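Local coordinates for beta-lactamase inhibitory protein BLIP-I (Streptomyces exfoliatus, PDB 3GMV) that probably inhibits class A beta-lactamases by binding them directly, like the related inhibitor BLIP, at residues 76-81 and 99-104. Residues are numbered along the deposited sequence; the frame is centred on the assembly and turned at random.
Sequences TPSVKL and AVPKDS
A chi1 of -171° swings the Ser104 hydroxyl away from its own amide and across to the backbone of Ser78, whose own OG, at chi1 60°, turns back to Thr76. One side-chain oxygen thereby serves two successive amides: Ser78 N donates to Ser104 OG at 2.9 Å in a fairly straight bond, and Val79 N adds a weak, bent one (N-H...O 132°). Ser78 OG donates to Thr76 O, coming from above the carbonyl plane, and lies 3.7 Å from Pro101 CG, so it ties back to the carbonyl two residues earlier while resting against the proline ring. A single hydroxyl thus grips a segment that has no helix or strand at this point, and here it ties together two connections of the BLIP alpha/beta sandwich: the approach to helix 81-84, and the link from helix 93-99 through the 3-10 segment 102-104 into strand 105-111. Thr76 N donates to Asp103 O at 2.8 Å. On the exposed side a water joins Thr76 OG1 to Asp103 OD2, donating to the carboxylate, which also has a long, weak ion pair with Lys75. Deeper in, Val79 CG2 meets Val100 CG1 at 4.2 Å, and Leu155 from the C-terminal tail packs on Val79.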
loop_
_atom_site.group_PDB
_atom_site.type_symbol
_atom_site.label_atom_id
_atom_site.label_comp_id
_atom_site.label_asym_id
_atom_site.label_seq_id
_atom_site.Cartn_x
_atom_site.Cartn_y
_atom_site.Cartn_z
ATOM N N THR A 76 13.885 -9.182 -2.363
ATOM C CA THR A 76 14.503 -10.285 -1.623
ATOM C C THR A 76 13.674 -10.675 -0.415
ATOM O O THR A 76 13.966 -10.230 0.703
ATOM C CB THR A 76 15.892 -9.889 -1.165
ATOM O OG1 THR A 76 16.587 -9.272 -2.265
ATOM C CG2 THR A 76 16.684 -11.119 -0.653
ATOM N N PRO A 77 12.633 -11.503 -0.623
ATOM C CA PRO A 77 11.819 -11.963 0.504
ATOM C C PRO A 77 12.698 -12.738 1.495
ATOM O O PRO A 77 13.255 -13.787 1.157
ATOM C CB PRO A 77 10.818 -12.932 -0.132
ATOM C CG PRO A 77 10.926 -12.725 -1.633
ATOM C CD PRO A 77 12.235 -12.100 -1.911
ATOM N N SER A 78 12.813 -12.247 2.713
ATOM C CA SER A 78 13.798 -12.790 3.617
ATOM C C SER A 78 13.568 -12.416 5.061
ATOM O O SER A 78 14.398 -12.733 5.941
ATOM C CB SER A 78 15.172 -12.298 3.200
ATOM O OG SER A 78 15.250 -10.894 3.247
ATOM N N VAL A 79 12.465 -11.727 5.346
ATOM C CA VAL A 79 12.268 -11.295 6.734
ATOM C C VAL A 79 12.063 -12.499 7.663
ATOM O O VAL A 79 11.428 -13.506 7.277
ATOM C CB VAL A 79 11.104 -10.266 6.845
ATOM C CG1 VAL A 79 9.740 -10.926 6.410
ATOM C CG2 VAL A 79 11.011 -9.677 8.258
ATOM N N LYS A 80 12.644 -12.403 8.867
ATOM C CA LYS A 80 12.628 -13.455 9.873
ATOM C C LYS A 80 11.949 -12.956 11.138
ATOM O O LYS A 80 11.899 -11.750 11.387
ATOM C CB LYS A 80 14.081 -13.827 10.252
ATOM C CG LYS A 80 14.916 -14.393 9.117
ATOM C CD LYS A 80 14.298 -15.658 8.476
ATOM C CE LYS A 80 15.099 -16.052 7.218
ATOM N NZ LYS A 80 14.326 -17.107 6.483
ATOM N N LEU A 81 11.451 -13.885 11.956
ATOM C CA LEU A 81 10.911 -13.513 13.259
ATOM C C LEU A 81 11.957 -12.789 14.090
ATOM O O LEU A 81 11.645 -11.866 14.822
ATOM C CB LEU A 81 10.361 -14.746 13.997
ATOM C CG LEU A 81 9.610 -14.458 15.286
ATOM C CD1 LEU A 81 8.463 -13.453 15.057
ATOM C CD2 LEU A 81 9.108 -15.799 15.804
ATOM N N ALA A 99 16.729 -2.671 11.432
ATOM C CA ALA A 99 16.313 -3.987 12.006
ATOM C C ALA A 99 15.798 -4.975 10.969
ATOM O O ALA A 99 16.006 -6.183 11.093
ATOM C CB ALA A 99 15.239 -3.782 13.072
ATOM N N VAL A 100 15.137 -4.469 9.930
ATOM C CA VAL A 100 14.439 -5.312 8.968
ATOM C C VAL A 100 15.012 -5.018 7.599
ATOM O O VAL A 100 15.213 -3.847 7.265
ATOM C CB VAL A 100 12.906 -4.951 8.929
ATOM C CG1 VAL A 100 12.181 -5.700 7.812
ATOM C CG2 VAL A 100 12.228 -5.261 10.274
ATOM N N PRO A 101 15.255 -6.047 6.782
ATOM C CA PRO A 101 15.813 -5.704 5.436
ATOM C C PRO A 101 14.726 -5.130 4.492
ATOM O O PRO A 101 13.763 -5.842 4.113
ATOM C CB PRO A 101 16.369 -7.042 4.925
ATOM C CG PRO A 101 15.602 -8.108 5.688
ATOM C CD PRO A 101 15.216 -7.494 7.033
ATOM N N LYS A 102 14.864 -3.848 4.141
ATOM C CA LYS A 102 13.853 -3.198 3.331
ATOM C C LYS A 102 13.637 -3.886 1.986
ATOM O O LYS A 102 12.538 -3.814 1.412
ATOM C CB LYS A 102 14.169 -1.701 3.138
ATOM C CG LYS A 102 12.948 -0.916 2.708
ATOM C CD LYS A 102 13.220 0.587 2.692
ATOM C CE LYS A 102 12.425 1.284 1.602
ATOM N NZ LYS A 102 11.058 1.542 2.019
ATOM N N ASP A 103 14.660 -4.567 1.466
ATOM C CA ASP A 103 14.471 -5.287 0.199
ATOM C C ASP A 103 13.502 -6.456 0.373
ATOM O O ASP A 103 13.099 -7.082 -0.608
ATOM C CB ASP A 103 15.803 -5.828 -0.363
ATOM C CG ASP A 103 16.656 -4.758 -1.026
ATOM O OD1 ASP A 103 16.160 -3.648 -1.294
ATOM O OD2 ASP A 103 17.846 -5.050 -1.274
ATOM N N SER A 104 13.137 -6.783 1.628
ATOM C CA SER A 104 12.139 -7.842 1.838
ATOM C C SER A 104 10.722 -7.307 1.833
ATOM O O SER A 104 9.815 -8.057 2.169
ATOM C CB SER A 104 12.367 -8.582 3.172
ATOM O OG SER A 104 11.537 -9.731 3.283
HETATM O O HOH W 1 18.601 -7.670 -1.258
#